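Local structure of fluoride-specific ion channel FluC (5NKQ) at residues A33-W37 / G38-A42. The protein forms a fluoride-specific, chloride-excluding ion channel in the inner membrane of Bordetella pertussis and lowers the toxic fluoride level inside the cell. Sequence-based numbering, arbitrary orientation.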
ATOM      1  N   ALA A  33      19.061  -2.948   7.924  1.00 57.01           N
ATOM      2  CA  ALA A  33      18.839  -3.188   9.342  1.00 66.34           C
ATOM      3  C   ALA A  33      18.215  -1.990  10.046  1.00 80.26           C
ATOM      4  O   ALA A  33      17.618  -2.156  11.114  1.00 75.34           O
ATOM      5  CB  ALA A  33      20.158  -3.561  10.012  1.00 59.59           C
ATOM      6  N   GLY A  34      18.336  -0.795   9.475  1.00102.20           N
ATOM      7  CA  GLY A  34      17.801   0.395  10.107  1.00107.04           C
ATOM      8  C   GLY A  34      16.680   1.052   9.330  1.00111.65           C
ATOM      9  O   GLY A  34      15.852   1.762   9.908  1.00123.96           O
ATOM     10  N   TRP A  35      16.636   0.819   8.016  1.00 87.86           N
ATOM     11  CA  TRP A  35      15.646   1.448   7.154  1.00 65.25           C
ATOM     12  C   TRP A  35      15.163   0.430   6.127  1.00 50.98           C
ATOM     13  O   TRP A  35      15.993  -0.246   5.490  1.00 46.22           O
ATOM     14  CB  TRP A  35      16.234   2.678   6.458  1.00 60.48           C
ATOM     15  CG  TRP A  35      15.212   3.572   5.823  1.00 58.71           C
ATOM     16  CD1 TRP A  35      14.758   3.517   4.539  1.00 58.94           C
ATOM     17  CD2 TRP A  35      14.526   4.665   6.445  1.00 56.30           C
ATOM     18  NE1 TRP A  35      13.829   4.505   4.322  1.00 58.79           N
ATOM     19  CE2 TRP A  35      13.668   5.224   5.477  1.00 56.59           C
ATOM     20  CE3 TRP A  35      14.551   5.225   7.725  1.00 56.29           C
ATOM     21  CZ2 TRP A  35      12.844   6.314   5.748  1.00 56.36           C
ATOM     22  CZ3 TRP A  35      13.733   6.307   7.994  1.00 57.06           C
ATOM     23  CH2 TRP A  35      12.891   6.839   7.010  1.00 55.59           C
ATOM     24  N   PRO A  36      13.848   0.283   5.946  1.00 45.19           N
ATOM     25  CA  PRO A  36      13.316  -0.670   4.946  1.00 41.11           C
ATOM     26  C   PRO A  36      13.382  -0.107   3.530  1.00 39.43           C
ATOM     27  O   PRO A  36      12.377   0.263   2.913  1.00 37.23           O
ATOM     28  CB  PRO A  36      11.875  -0.888   5.428  1.00 40.95           C
ATOM     29  CG  PRO A  36      11.776  -0.232   6.789  1.00 42.66           C
ATOM     30  CD  PRO A  36      12.778   0.862   6.770  1.00 42.96           C
ATOM     31  N   TRP A  37      14.602  -0.041   2.988  1.00 38.08           N
ATOM     32  CA  TRP A  37      14.788   0.525   1.656  1.00 34.87           C
ATOM     33  C   TRP A  37      14.118  -0.320   0.578  1.00 32.71           C
ATOM     34  O   TRP A  37      13.735   0.210  -0.470  1.00 35.81           O
ATOM     35  CB  TRP A  37      16.278   0.686   1.351  1.00 33.82           C
ATOM     36  CG  TRP A  37      16.946   1.769   2.146  1.00 39.06           C
ATOM     37  CD1 TRP A  37      17.833   1.605   3.171  1.00 43.21           C
ATOM     38  CD2 TRP A  37      16.777   3.183   1.986  1.00 43.44           C
ATOM     39  NE1 TRP A  37      18.229   2.828   3.656  1.00 43.57           N
ATOM     40  CE2 TRP A  37      17.594   3.813   2.945  1.00 46.31           C
ATOM     41  CE3 TRP A  37      16.014   3.977   1.124  1.00 50.88           C
ATOM     42  CZ2 TRP A  37      17.670   5.200   3.068  1.00 50.16           C
ATOM     43  CZ3 TRP A  37      16.092   5.355   1.246  1.00 50.62           C
ATOM     44  CH2 TRP A  37      16.912   5.951   2.210  1.00 50.03           C
ATOM     45  N   GLY A  38      13.969  -1.625   0.810  1.00 32.28           N
ATOM     46  CA  GLY A  38      13.336  -2.473  -0.189  1.00 31.40           C
ATOM     47  C   GLY A  38      11.847  -2.210  -0.313  1.00 34.88           C
ATOM     48  O   GLY A  38      11.315  -2.093  -1.421  1.00 36.31           O
ATOM     49  N   THR A  39      11.152  -2.125   0.824  1.00 32.98           N
ATOM     50  CA  THR A  39       9.733  -1.787   0.798  1.00 32.27           C
ATOM     51  C   THR A  39       9.512  -0.400   0.212  1.00 31.79           C
ATOM     52  O   THR A  39       8.585  -0.190  -0.582  1.00 33.27           O
ATOM     53  CB  THR A  39       9.141  -1.867   2.206  1.00 30.90           C
ATOM     54  OG1 THR A  39       9.426  -3.149   2.779  1.00 32.41           O
ATOM     55  CG2 THR A  39       7.631  -1.659   2.160  1.00 27.75           C
ATOM     56  N   LEU A  40      10.357   0.561   0.590  1.00 28.28           N
ATOM     57  CA  LEU A  40      10.228   1.914   0.061  1.00 39.05           C
ATOM     58  C   LEU A  40      10.494   1.945  -1.439  1.00 38.07           C
ATOM     59  O   LEU A  40       9.786   2.633  -2.184  1.00 34.33           O
ATOM     60  CB  LEU A  40      11.178   2.857   0.798  1.00 37.52           C
ATOM     61  CG  LEU A  40      11.099   4.335   0.414  1.00 39.57           C
ATOM     62  CD1 LEU A  40       9.696   4.873   0.654  1.00 38.64           C
ATOM     63  CD2 LEU A  40      12.128   5.144   1.189  1.00 41.33           C
ATOM     64  N   THR A  41      11.504   1.203  -1.899  1.00 28.53           N
ATOM     65  CA  THR A  41      11.778   1.138  -3.331  1.00 31.49           C
ATOM     66  C   THR A  41      10.592   0.556  -4.089  1.00 29.95           C
ATOM     67  O   THR A  41      10.221   1.058  -5.157  1.00 33.52           O
ATOM     68  CB  THR A  41      13.038   0.311  -3.592  1.00 30.27           C
ATOM     69  OG1 THR A  41      14.163   0.946  -2.973  1.00 32.39           O
ATOM     70  CG2 THR A  41      13.297   0.181  -5.089  1.00 33.79           C
ATOM     71  N   ALA A  42       9.973  -0.495  -3.545  1.00 28.20           N
ATOM     72  CA  ALA A  42       8.823  -1.100  -4.208  1.00 36.95           C
ATOM     73  C   ALA A  42       7.659  -0.122  -4.299  1.00 33.82           C
ATOM     74  O   ALA A  42       6.971  -0.057  -5.325  1.00 36.83           O
ATOM     75  CB  ALA A  42       8.401  -2.371  -3.469  1.00 27.88           C
TER
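The CD2 methyl of L40 meets the W35 indole at its edge, in the ring plane, with CD2 3.6 Å from NE1 of W35. That buried N-H has a methyl beside it and no hydrogen-bond partner in the model. L40 holds CG anti to its own N, and its second torsion (chi2 59°) turns CD2 back toward the helix start and the indoles. There the same CD2 also touches W37, 4.0 Å from its CZ3, and the two side chains run side by side. CD1 of W35 sits over the centre of one face of the W37 indole, so the tryptophans and L40 form one apolar cluster.

The backbone makes the first helical turn. L40 N donates to P36 O at 3.1 Å, nearly straight at 166°. W37 O takes two bonds from T41, from opposite faces of its carbonyl plane: N at 2.8 Å and OG1 at 2.6 Å. With OG1 beside T41's own N and anti to its carbonyl carbon, the hydroxyl reaches back to the W37 carbonyl one turn earlier. Nearby, T39 OG1 bonds to E88, and W35 packs edge-to-face with Y104. P36 is the N-cap of helix 37-59, whose T39 and L40 line a fluoride pocket of this Fluc channel.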